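Local coordinates for protein vanadium-dependent haloperoxidase (Zobellia galactanivorans, PDB 4USZ) that probably uses bound vanadate and hydrogen peroxide to oxidise halides, iodide in particular, as other vanadium-dependent haloperoxidases do, at residues 268-273 against 285-290; 108-113 against 150-155; 301-306 against 385-390; 92-97 against 160-165. All blocks are in the same frame, centred on the assembly; numbering follows the deposited sequence.

Interaction 1. Residues 268-273 against 285-290; sequences CNPYVS and KITPGA
C268 meets the stretch before helix 288-302: its CA lies 3.1 Å from the carbonyl O of I286, and its CB lies 3.8 Å from CD of P288. A slim side chain suits this place, where the chain leaves helix 259-267 with positive phi. C268 SG, beside its own backbone N (chi1 -63°), passes I286 CG1 more loosely. N269 turns back on its own segment: its OD1 accepts the backbone N of Y271 at 2.9 Å, closing an Asx turn within a type I beta turn from N269 to V272. P270 fits the second position of that turn, since its ring fixes phi near the value required; CG touches T287 CG2 at 3.9 Å and also lies over one face of the Y271 ring. V272 then reaches back, its CG2 meeting CD of K285 at 3.7 Å, though the middle of the lysine chain is modelled too close to N269 O, so its path is less sure. The chain is bent, and NZ forms a salt bridge with D267, at the end of helix 259-267. An alanine in place of K285 would probably leave D267 without this ionic mate and remove the apolar stem beside V272. T287 stands at the N-cap position, with P288 in the first turn, where proline costs no backbone hydrogen bond; this helix start lies beside the bound vanadate, the P288 side chain about 5 Å from it. T287 and P288 pack on P59 of helix 59-80, I286 packs on T49 and I53 of helix 38-55, and C268 touches H291 on helix 288-302.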
loop_
_atom_site.group_PDB
_atom_site.type_symbol
_atom_site.label_atom_id
_atom_site.label_comp_id
_atom_site.label_asym_id
_atom_site.label_seq_id
_atom_site.Cartn_x
_atom_site.Cartn_y
_atom_site.Cartn_z
ATOM N N CYS A 268 5.117 4.062 10.239
ATOM C CA CYS A 268 3.868 4.069 9.363
ATOM C C CYS A 268 2.706 3.271 9.956
ATOM O O CYS A 268 1.992 2.446 9.271
ATOM C CB CYS A 268 4.229 3.594 7.892
ATOM S SG CYS A 268 5.401 4.765 7.106
ATOM N N ASN A 269 2.522 3.515 11.258
ATOM C CA ASN A 269 1.555 2.770 12.020
ATOM C C ASN A 269 0.482 3.749 12.487
ATOM O O ASN A 269 0.735 4.492 13.446
ATOM C CB ASN A 269 2.190 2.121 13.291
ATOM C CG ASN A 269 1.136 1.430 14.156
ATOM O OD1 ASN A 269 -0.030 1.299 13.739
ATOM N ND2 ASN A 269 1.526 0.966 15.340
ATOM N N PRO A 270 -0.724 3.724 11.871
ATOM C CA PRO A 270 -1.775 4.713 12.309
ATOM C C PRO A 270 -2.319 4.513 13.738
ATOM O O PRO A 270 -3.025 5.390 14.256
ATOM C CB PRO A 270 -2.901 4.545 11.301
ATOM C CG PRO A 270 -2.575 3.324 10.477
ATOM C CD PRO A 270 -1.186 2.832 10.771
ATOM N N TYR A 271 -1.961 3.401 14.378
ATOM C CA TYR A 271 -2.551 3.090 15.709
ATOM C C TYR A 271 -1.624 3.494 16.843
ATOM O O TYR A 271 -1.945 3.229 17.942
ATOM C CB TYR A 271 -2.942 1.600 15.848
ATOM C CG TYR A 271 -3.777 1.150 14.662
ATOM C CD1 TYR A 271 -5.122 1.552 14.554
ATOM C CD2 TYR A 271 -3.195 0.435 13.574
ATOM C CE1 TYR A 271 -5.900 1.183 13.434
ATOM C CE2 TYR A 271 -3.974 0.055 12.461
ATOM C CZ TYR A 271 -5.321 0.425 12.412
ATOM O OH TYR A 271 -6.148 0.109 11.366
ATOM N N VAL A 272 -0.482 4.113 16.594
ATOM C CA VAL A 272 0.309 4.645 17.738
ATOM C C VAL A 272 -0.539 5.438 18.770
ATOM O O VAL A 272 -1.296 6.322 18.373
ATOM C CB VAL A 272 1.530 5.444 17.279
ATOM C CG1 VAL A 272 2.414 5.791 18.496
ATOM C CG2 VAL A 272 2.326 4.586 16.331
ATOM N N SER A 273 -0.442 5.060 20.064
ATOM C CA SER A 273 -1.265 5.579 21.219
ATOM C C SER A 273 -0.398 5.876 22.432
ATOM O O SER A 273 0.471 6.737 22.333
ATOM C CB SER A 273 -2.357 4.596 21.621
ATOM N N LYS A 285 -0.222 9.656 11.007
ATOM C CA LYS A 285 0.747 8.796 10.305
ATOM C C LYS A 285 0.128 8.217 9.054
ATOM O O LYS A 285 -1.006 7.957 9.065
ATOM C CB LYS A 285 1.256 7.650 11.153
ATOM C CG LYS A 285 0.902 7.721 12.637
ATOM C CD LYS A 285 1.913 6.935 13.503
ATOM C CE LYS A 285 3.340 6.831 12.899
ATOM N NZ LYS A 285 4.036 5.486 13.030
ATOM N N ILE A 286 0.911 7.981 8.011
ATOM C CA ILE A 286 0.413 7.303 6.822
ATOM C C ILE A 286 0.806 5.819 6.986
ATOM O O ILE A 286 1.556 5.492 7.888
ATOM C CB ILE A 286 1.057 7.910 5.505
ATOM C CG1 ILE A 286 2.606 7.826 5.526
ATOM C CG2 ILE A 286 0.482 9.317 5.226
ATOM C CD1 ILE A 286 3.333 8.201 4.206
ATOM N N THR A 287 0.276 4.949 6.127
ATOM C CA THR A 287 0.559 3.513 6.079
ATOM C C THR A 287 1.666 3.210 5.088
ATOM O O THR A 287 2.029 4.068 4.259
ATOM C CB THR A 287 -0.683 2.722 5.670
ATOM O OG1 THR A 287 -1.134 3.150 4.394
ATOM C CG2 THR A 287 -1.848 2.970 6.680
ATOM N N PRO A 288 2.223 1.984 5.158
ATOM C CA PRO A 288 3.283 1.651 4.213
ATOM C C PRO A 288 2.858 1.774 2.715
ATOM O O PRO A 288 3.646 2.234 1.887
ATOM C CB PRO A 288 3.624 0.194 4.572
ATOM C CG PRO A 288 3.294 0.054 6.046
ATOM C CD PRO A 288 2.044 0.922 6.203
ATOM N N GLY A 289 1.655 1.317 2.378
ATOM C CA GLY A 289 1.103 1.505 1.043
ATOM C C GLY A 289 1.203 2.959 0.619
ATOM O O GLY A 289 1.702 3.298 -0.463
ATOM N N ALA A 290 0.804 3.822 1.523
ATOM C CA ALA A 290 0.799 5.292 1.227
ATOM C C ALA A 290 2.200 5.799 1.032
ATOM O O ALA A 290 2.476 6.641 0.129
ATOM C CB ALA A 290 0.072 6.076 2.322
#

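Interaction 2. Residues 108-113 against 150-155; sequences YELAAV and SDSKAY
A111 and S152 bring two helices into close packing, a buried, mostly apolar contact between the first turns of helix 108-123 and the first half of helix 146-167. The local axes approach to 7.8 Å, and the CA atoms of these two residues are 4.8 Å apart, a separation that only small side chains at the crossing would permit. A111 CB rests 3.4 Å from the backbone O of S152, and its CA-H points weakly at the same oxygen. L110 flanks this point: with CG anti to its backbone N (chi1 -167°), the leucine lays CD2 against S152 CB at 3.9 Å. The signed crossing angle of -49° is near that expected for ridges-into-grooves packing of i±4 ridges on both helices, here in the mainly alpha-helical fold of the PAP2-family vanadium haloperoxidases. Beyond A111, the ring of Y155 approaches from the other helix, its CD2 4.0 Å from A111 CB. Y108 meets the same ring more loosely, with CD1 4.4 Å from Y155 CE2, so the aromatic pair widens the apolar seam without a defined stack. The serine is small enough for the crossing, and its buried hydroxyl is satisfied locally: OG hydrogen-bonds to L148 O one turn back and to N107 N just before helix 108-123. Y155 places its polar end past the apolar seam, where OH bonds to P98 O, and L110 touches W141 of helix 128-144.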
loop_
_atom_site.group_PDB
_atom_site.type_symbol
_atom_site.label_atom_id
_atom_site.label_comp_id
_atom_site.label_asym_id
_atom_site.label_seq_id
_atom_site.Cartn_x
_atom_site.Cartn_y
_atom_site.Cartn_z
ATOM N N TYR A 108 -9.338 13.204 -22.345
ATOM C CA TYR A 108 -9.324 11.891 -21.667
ATOM C C TYR A 108 -8.590 11.920 -20.382
ATOM O O TYR A 108 -8.943 11.168 -19.505
ATOM C CB TYR A 108 -8.782 10.779 -22.591
ATOM C CG TYR A 108 -9.562 10.680 -23.876
ATOM C CD1 TYR A 108 -10.915 10.377 -23.844
ATOM C CD2 TYR A 108 -8.955 10.912 -25.113
ATOM C CE1 TYR A 108 -11.670 10.294 -25.014
ATOM C CE2 TYR A 108 -9.685 10.821 -26.297
ATOM C CZ TYR A 108 -11.051 10.500 -26.245
ATOM O OH TYR A 108 -11.838 10.416 -27.392
ATOM N N GLU A 109 -7.555 12.744 -20.272
ATOM C CA GLU A 109 -6.859 12.875 -18.970
ATOM C C GLU A 109 -7.777 13.530 -17.938
ATOM O O GLU A 109 -7.755 13.194 -16.740
ATOM C CB GLU A 109 -5.576 13.694 -19.124
ATOM C CG GLU A 109 -4.687 13.057 -20.167
ATOM C CD GLU A 109 -3.427 13.901 -20.438
ATOM O OE1 GLU A 109 -3.357 15.075 -20.016
ATOM O OE2 GLU A 109 -2.464 13.375 -21.057
ATOM N N LEU A 110 -8.613 14.444 -18.400
ATOM C CA LEU A 110 -9.581 15.101 -17.539
ATOM C C LEU A 110 -10.586 14.032 -17.086
ATOM O O LEU A 110 -10.855 13.884 -15.904
ATOM C CB LEU A 110 -10.343 16.270 -18.312
ATOM C CG LEU A 110 -11.136 17.209 -17.384
ATOM C CD1 LEU A 110 -11.553 18.438 -18.195
ATOM C CD2 LEU A 110 -12.412 16.732 -16.750
ATOM N N ALA A 111 -11.159 13.297 -18.027
ATOM C CA ALA A 111 -12.053 12.198 -17.694
ATOM C C ALA A 111 -11.375 11.243 -16.679
ATOM O O ALA A 111 -12.026 10.730 -15.802
ATOM C CB ALA A 111 -12.407 11.396 -18.986
ATOM N N ALA A 112 -10.078 10.927 -16.892
ATOM C CA ALA A 112 -9.361 10.035 -15.992
ATOM C C ALA A 112 -9.248 10.587 -14.539
ATOM O O ALA A 112 -9.470 9.829 -13.574
ATOM C CB ALA A 112 -7.939 9.709 -16.566
ATOM N N VAL A 113 -8.920 11.875 -14.380
ATOM C CA VAL A 113 -8.873 12.512 -13.072
ATOM C C VAL A 113 -10.287 12.472 -12.430
ATOM O O VAL A 113 -10.439 12.157 -11.261
ATOM C CB VAL A 113 -8.261 13.937 -13.141
ATOM C CG1 VAL A 113 -8.311 14.640 -11.756
ATOM C CG2 VAL A 113 -6.781 13.806 -13.595
ATOM N N SER A 150 -17.931 19.300 -19.369
ATOM C CA SER A 150 -19.137 18.539 -19.223
ATOM C C SER A 150 -19.078 17.151 -19.932
ATOM O O SER A 150 -19.477 16.097 -19.353
ATOM C CB SER A 150 -20.285 19.391 -19.698
ATOM O OG SER A 150 -21.367 18.613 -19.470
ATOM N N ASP A 151 -18.682 17.150 -21.189
ATOM C CA ASP A 151 -18.529 15.868 -21.929
ATOM C C ASP A 151 -17.474 14.978 -21.282
ATOM O O ASP A 151 -17.662 13.774 -21.229
ATOM C CB ASP A 151 -18.106 16.121 -23.364
ATOM C CG ASP A 151 -19.266 16.728 -24.175
ATOM O OD1 ASP A 151 -20.409 16.737 -23.665
ATOM O OD2 ASP A 151 -18.993 17.285 -25.237
ATOM N N SER A 152 -16.353 15.563 -20.845
ATOM C CA SER A 152 -15.246 14.746 -20.277
ATOM C C SER A 152 -15.637 14.182 -18.925
ATOM O O SER A 152 -15.291 13.069 -18.560
ATOM C CB SER A 152 -13.956 15.604 -20.097
ATOM O OG SER A 152 -13.570 16.201 -21.356
ATOM N N LYS A 153 -16.316 15.017 -18.137
ATOM C CA LYS A 153 -16.815 14.561 -16.821
ATOM C C LYS A 153 -17.819 13.418 -16.972
ATOM O O LYS A 153 -17.740 12.457 -16.252
ATOM C CB LYS A 153 -17.433 15.714 -16.020
ATOM C CG LYS A 153 -18.088 15.198 -14.763
ATOM C CD LYS A 153 -18.512 16.383 -13.892
ATOM C CE LYS A 153 -19.933 16.802 -14.111
ATOM N NZ LYS A 153 -20.696 16.039 -13.095
ATOM N N ALA A 154 -18.744 13.512 -17.950
ATOM C CA ALA A 154 -19.765 12.451 -18.117
ATOM C C ALA A 154 -19.039 11.100 -18.388
ATOM O O ALA A 154 -19.435 10.054 -17.851
ATOM C CB ALA A 154 -20.716 12.735 -19.318
ATOM N N TYR A 155 -18.008 11.129 -19.230
ATOM C CA TYR A 155 -17.334 9.887 -19.630
ATOM C C TYR A 155 -16.544 9.349 -18.427
ATOM O O TYR A 155 -16.605 8.150 -18.112
ATOM C CB TYR A 155 -16.428 10.117 -20.828
ATOM C CG TYR A 155 -15.688 8.833 -21.235
ATOM C CD1 TYR A 155 -16.413 7.637 -21.513
ATOM C CD2 TYR A 155 -14.298 8.807 -21.321
ATOM C CE1 TYR A 155 -15.743 6.469 -21.832
ATOM C CE2 TYR A 155 -13.621 7.642 -21.664
ATOM C CZ TYR A 155 -14.351 6.499 -21.938
ATOM O OH TYR A 155 -13.721 5.347 -22.304
#

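Interaction 3. Residues 301-306 against 385-390; sequences RKTNSD and DNFSFD
K302 and S388 supply the polar part of this surface contact: NZ of K302 donates a hydrogen bond to the backbone O of S388 at 3.0 Å. The ammonium stands well above the carbonyl plane, 50° out of it, and S388 OG lies farther from K302 NZ, at 3.6 Å. A lysine suits the exposed helix end because its extended chain, with CG anti to the backbone N (chi1 176°), spans to a carbonyl that a shorter residue would not meet. The apolar part belongs to F387. T303 CG2 touches the edge of its ring, near the ring plane, at 3.7 Å from F387 CE2, while K302 CD passes CZ at 4.1 Å as the two side chains slide by in opposite directions. Any cation-pi attraction is at most weak, since K302 NZ is 5.8 Å from the F387 ring centroid. T303 OG1, by contrast, turns back to A299 O in the last turn of the helix just ended. That helix, 288-302, closes in a Schellman motif with N304 at positive phi. F387 is backed by A299 and by F407, whose ring is nearly parallel to its own; F383 of helix 367-383 packs on T303, and F389 begins strand 389-391, pairing its backbone with F404 of the antiparallel strand 402-404.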
loop_
_atom_site.group_PDB
_atom_site.type_symbol
_atom_site.label_atom_id
_atom_site.label_comp_id
_atom_site.label_asym_id
_atom_site.label_seq_id
_atom_site.Cartn_x
_atom_site.Cartn_y
_atom_site.Cartn_z
ATOM N N ARG A 301 7.924 12.376 -10.732
ATOM C CA ARG A 301 8.170 13.823 -10.861
ATOM C C ARG A 301 9.626 14.088 -11.192
ATOM O O ARG A 301 9.880 15.010 -11.973
ATOM C CB ARG A 301 7.834 14.603 -9.599
ATOM C CG ARG A 301 6.322 14.473 -9.235
ATOM C CD ARG A 301 5.428 15.144 -10.282
ATOM N NE ARG A 301 5.890 16.554 -10.414
ATOM C CZ ARG A 301 5.865 17.555 -9.468
ATOM N NH1 ARG A 301 5.372 17.354 -8.218
ATOM N NH2 ARG A 301 6.327 18.805 -9.786
ATOM N N LYS A 302 10.542 13.328 -10.578
ATOM C CA LYS A 302 12.009 13.479 -10.796
ATOM C C LYS A 302 12.368 13.192 -12.244
ATOM O O LYS A 302 13.288 13.827 -12.812
ATOM C CB LYS A 302 12.849 12.627 -9.795
ATOM C CG LYS A 302 14.356 12.708 -10.077
ATOM C CD LYS A 302 15.213 11.958 -9.084
ATOM C CE LYS A 302 16.672 12.020 -9.499
ATOM N NZ LYS A 302 17.421 11.762 -8.257
ATOM N N THR A 303 11.636 12.283 -12.872
ATOM C CA THR A 303 11.844 11.936 -14.293
ATOM C C THR A 303 10.974 12.760 -15.240
ATOM O O THR A 303 10.949 12.480 -16.423
ATOM C CB THR A 303 11.499 10.444 -14.580
ATOM O OG1 THR A 303 10.237 10.140 -13.918
ATOM C CG2 THR A 303 12.632 9.508 -14.046
ATOM N N ASN A 304 10.278 13.737 -14.720
ATOM C CA ASN A 304 9.240 14.458 -15.517
ATOM C C ASN A 304 8.359 13.565 -16.331
ATOM O O ASN A 304 8.085 13.874 -17.462
ATOM C CB ASN A 304 9.929 15.440 -16.448
ATOM C CG ASN A 304 10.867 16.353 -15.691
ATOM O OD1 ASN A 304 12.068 16.326 -15.935
ATOM N ND2 ASN A 304 10.339 17.151 -14.768
ATOM N N SER A 305 7.889 12.457 -15.749
ATOM C CA SER A 305 6.972 11.546 -16.441
ATOM C C SER A 305 5.706 12.243 -16.808
ATOM O O SER A 305 5.191 12.979 -16.005
ATOM C CB SER A 305 6.630 10.378 -15.529
ATOM O OG SER A 305 7.841 9.698 -15.346
ATOM N N ASP A 306 5.177 11.975 -18.015
ATOM C CA ASP A 306 3.968 12.627 -18.422
ATOM C C ASP A 306 2.799 11.882 -17.769
ATOM O O ASP A 306 3.027 10.951 -16.964
ATOM C CB ASP A 306 3.839 12.731 -19.968
ATOM C CG ASP A 306 3.769 11.372 -20.658
ATOM O OD1 ASP A 306 3.522 10.346 -20.002
ATOM O OD2 ASP A 306 3.886 11.321 -21.926
ATOM N N ASP A 385 17.067 0.379 -12.246
ATOM C CA ASP A 385 17.933 -0.028 -11.105
ATOM C C ASP A 385 18.833 1.155 -10.698
ATOM O O ASP A 385 19.117 2.088 -11.484
ATOM C CB ASP A 385 18.703 -1.292 -11.473
ATOM C CG ASP A 385 19.474 -1.899 -10.279
ATOM O OD1 ASP A 385 19.188 -1.525 -9.079
ATOM O OD2 ASP A 385 20.336 -2.793 -10.559
ATOM N N ASN A 386 19.228 1.182 -9.445
ATOM C CA ASN A 386 19.902 2.373 -8.847
ATOM C C ASN A 386 19.268 3.692 -9.228
ATOM O O ASN A 386 19.923 4.607 -9.750
ATOM C CB ASN A 386 21.407 2.348 -9.142
ATOM C CG ASN A 386 22.089 1.280 -8.328
ATOM O OD1 ASN A 386 21.984 1.285 -7.106
ATOM N ND2 ASN A 386 22.675 0.282 -9.003
ATOM N N PHE A 387 17.975 3.768 -8.963
ATOM C CA PHE A 387 17.315 5.019 -9.088
ATOM C C PHE A 387 17.456 5.733 -7.745
ATOM O O PHE A 387 16.833 5.324 -6.782
ATOM C CB PHE A 387 15.849 4.761 -9.417
ATOM C CG PHE A 387 15.099 5.998 -9.745
ATOM C CD1 PHE A 387 14.502 6.733 -8.744
ATOM C CD2 PHE A 387 14.987 6.428 -11.089
ATOM C CE1 PHE A 387 13.803 7.890 -9.037
ATOM C CE2 PHE A 387 14.266 7.576 -11.379
ATOM C CZ PHE A 387 13.685 8.314 -10.352
ATOM N N SER A 388 18.286 6.750 -7.643
ATOM C CA SER A 388 18.411 7.438 -6.344
ATOM C C SER A 388 17.296 8.460 -6.154
ATOM O O SER A 388 16.815 9.042 -7.157
ATOM C CB SER A 388 19.784 8.116 -6.311
ATOM O OG SER A 388 19.696 9.225 -7.207
ATOM N N PHE A 389 16.859 8.709 -4.916
ATOM C CA PHE A 389 15.806 9.692 -4.665
ATOM C C PHE A 389 15.917 10.153 -3.249
ATOM O O PHE A 389 16.499 9.435 -2.420
ATOM C CB PHE A 389 14.373 9.111 -4.950
ATOM C CG PHE A 389 14.043 7.849 -4.167
ATOM C CD1 PHE A 389 14.604 6.615 -4.530
ATOM C CD2 PHE A 389 13.244 7.931 -3.003
ATOM C CE1 PHE A 389 14.331 5.435 -3.792
ATOM C CE2 PHE A 389 12.927 6.764 -2.263
ATOM C CZ PHE A 389 13.477 5.491 -2.681
ATOM N N ASP A 390 15.401 11.349 -2.969
ATOM C CA ASP A 390 15.255 11.874 -1.636
ATOM C C ASP A 390 13.812 11.703 -1.253
ATOM O O ASP A 390 12.914 12.240 -1.937
ATOM C CB ASP A 390 15.545 13.395 -1.615
ATOM C CG ASP A 390 17.022 13.698 -1.829
ATOM O OD1 ASP A 390 17.892 12.873 -1.533
ATOM O OD2 ASP A 390 17.310 14.749 -2.371
#

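Interaction 4. Residues 92-97 against 160-165; sequences NGLTAI and ADHIGE
The imidazole of H162 reaches out from helix 146-167 to the loop 92-97, which lies between helix 59-80 and helix 108-123, packs against helix 146-167 and meets the ring over one face and at an edge. CG stands anti to the backbone N (chi1 -175°), which carries the ring away from the helix to lie under the backbone of I97. There I97 CA sits over one face, 4.1 Å from the H162 ring centroid and 21° off its normal, a CH-pi contact. T95 comes instead at the ring's edge, in its plane: OG1 is 3.2 Å from H162 NE2 in a weak hydrogen bond, and the two side chains cross at about a right angle. A histidine suits the place because one flat group offers a face to the loop backbone and a nitrogen to the threonine hydroxyl. Deeper in, three aliphatic ends gather. I163 CD1 lies 4.0 Å from L94 CD1 and the same distance from I97 CG2; this terminal methyl touches both, the L94 and I97 side chains crossing that of I163 obliquely. I97 CG2 also approaches H162 ND1, at 3.8 Å. L119 of helix 108-123 and A72 of helix 59-80 back I163. An alanine at the histidine's place is likely to leave T95 OG1 without its ring partner and open a gap beneath I97. The ring is held more by packing than by bonds: NE2 has one weak partner, and a proton on the buried, partnerless ND1 would find no acceptor, which would probably disfavour the doubly protonated ring.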
loop_
_atom_site.group_PDB
_atom_site.type_symbol
_atom_site.label_atom_id
_atom_site.label_comp_id
_atom_site.label_asym_id
_atom_site.label_seq_id
_atom_site.Cartn_x
_atom_site.Cartn_y
_atom_site.Cartn_z
ATOM N N ASN A 92 -8.353 -9.907 -12.275
ATOM C CA ASN A 92 -9.432 -10.912 -12.055
ATOM C C ASN A 92 -10.812 -10.297 -12.098
ATOM O O ASN A 92 -11.113 -9.406 -11.307
ATOM C CB ASN A 92 -9.252 -11.591 -10.690
ATOM C CG ASN A 92 -8.008 -12.492 -10.640
ATOM O OD1 ASN A 92 -7.608 -13.033 -11.677
ATOM N ND2 ASN A 92 -7.377 -12.616 -9.483
ATOM N N GLY A 93 -11.668 -10.749 -13.017
ATOM C CA GLY A 93 -13.054 -10.253 -13.027
ATOM C C GLY A 93 -13.235 -8.994 -13.860
ATOM O O GLY A 93 -14.369 -8.535 -14.023
ATOM N N LEU A 94 -12.162 -8.396 -14.361
ATOM C CA LEU A 94 -12.298 -7.066 -15.055
ATOM C C LEU A 94 -12.626 -7.171 -16.568
ATOM O O LEU A 94 -11.857 -7.805 -17.344
ATOM C CB LEU A 94 -11.037 -6.183 -14.914
ATOM C CG LEU A 94 -11.106 -4.776 -15.566
ATOM C CD1 LEU A 94 -12.315 -3.973 -15.013
ATOM C CD2 LEU A 94 -9.704 -4.071 -15.378
ATOM N N THR A 95 -13.780 -6.579 -16.970
ATOM C CA THR A 95 -14.135 -6.564 -18.406
ATOM C C THR A 95 -13.971 -5.153 -18.968
ATOM O O THR A 95 -13.727 -4.210 -18.203
ATOM C CB THR A 95 -15.578 -7.008 -18.653
ATOM O OG1 THR A 95 -16.440 -6.099 -17.994
ATOM C CG2 THR A 95 -15.823 -8.394 -18.058
ATOM N N ALA A 96 -14.101 -5.007 -20.292
ATOM C CA ALA A 96 -13.742 -3.744 -20.997
ATOM C C ALA A 96 -14.567 -2.590 -20.495
ATOM O O ALA A 96 -15.788 -2.721 -20.374
ATOM C CB ALA A 96 -13.954 -3.902 -22.546
ATOM N N ILE A 97 -13.968 -1.419 -20.289
ATOM C CA ILE A 97 -14.802 -0.263 -19.955
ATOM C C ILE A 97 -15.625 0.230 -21.190
ATOM O O ILE A 97 -15.261 -0.127 -22.322
ATOM C CB ILE A 97 -13.940 0.931 -19.390
ATOM C CG1 ILE A 97 -12.882 1.408 -20.417
ATOM C CG2 ILE A 97 -13.237 0.514 -18.109
ATOM C CD1 ILE A 97 -12.342 2.826 -20.144
ATOM N N ALA A 160 -16.126 5.340 -14.100
ATOM C CA ALA A 160 -16.124 5.030 -12.663
ATOM C C ALA A 160 -17.258 4.052 -12.274
ATOM O O ALA A 160 -17.065 3.196 -11.367
ATOM C CB ALA A 160 -16.236 6.253 -11.819
ATOM N N ASP A 161 -18.443 4.179 -12.895
ATOM C CA ASP A 161 -19.567 3.277 -12.549
ATOM C C ASP A 161 -19.197 1.838 -12.922
ATOM O O ASP A 161 -19.480 0.917 -12.156
ATOM C CB ASP A 161 -20.876 3.651 -13.284
ATOM C CG ASP A 161 -21.535 4.909 -12.706
ATOM O OD1 ASP A 161 -21.178 5.376 -11.588
ATOM O OD2 ASP A 161 -22.364 5.479 -13.400
ATOM N N HIS A 162 -18.575 1.652 -14.105
ATOM C CA HIS A 162 -18.171 0.307 -14.551
ATOM C C HIS A 162 -17.148 -0.301 -13.601
ATOM O O HIS A 162 -17.291 -1.480 -13.149
ATOM C CB HIS A 162 -17.592 0.339 -15.992
ATOM C CG HIS A 162 -17.267 -1.047 -16.536
ATOM N ND1 HIS A 162 -15.968 -1.599 -16.514
ATOM C CD2 HIS A 162 -18.079 -2.003 -17.133
ATOM C CE1 HIS A 162 -15.976 -2.832 -17.039
ATOM N NE2 HIS A 162 -17.259 -3.087 -17.450
ATOM N N ILE A 163 -16.096 0.460 -13.292
ATOM C CA ILE A 163 -15.050 -0.036 -12.353
ATOM C C ILE A 163 -15.673 -0.292 -10.983
ATOM O O ILE A 163 -15.341 -1.273 -10.351
ATOM C CB ILE A 163 -13.885 0.972 -12.248
ATOM C CG1 ILE A 163 -13.366 1.181 -13.693
ATOM C CG2 ILE A 163 -12.791 0.516 -11.243
ATOM C CD1 ILE A 163 -12.709 -0.084 -14.164
ATOM N N GLY A 164 -16.550 0.607 -10.511
ATOM C CA GLY A 164 -17.203 0.419 -9.237
ATOM C C GLY A 164 -18.084 -0.795 -9.139
ATOM O O GLY A 164 -18.066 -1.415 -8.093
ATOM N N GLU A 165 -18.759 -1.206 -10.217
ATOM C CA GLU A 165 -19.525 -2.442 -10.190
ATOM C C GLU A 165 -18.588 -3.648 -9.942
ATOM O O GLU A 165 -18.937 -4.568 -9.175
ATOM C CB GLU A 165 -20.287 -2.651 -11.489
ATOM C CG GLU A 165 -21.266 -1.473 -11.645
ATOM C CD GLU A 165 -21.867 -1.411 -13.045
ATOM O OE1 GLU A 165 -21.584 -2.336 -13.861
ATOM O OE2 GLU A 165 -22.599 -0.421 -13.326
#

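Overall arrangement
Interactions 2 and 4 form a pair on helix 146-167: their centres are about 17 Å apart, and they touch where Y155 OH lies 3.6 Å from I97 CD1, so the loop 92-97 packs on the same helix that helix 108-123 crosses. Interactions 1 and 3 occupy the two ends of helix 288-302, about 25 Å apart between centres. Interaction 1 lies beside the vanadate, with the P288 side chain about 5 Å from it, whereas the I97 and Y108 side chains lie about 10 and 11 Å from a sodium ion. Interactions 2 and 3, though 28 Å apart between centres, come within about 6 Å at their nearest atoms without touching.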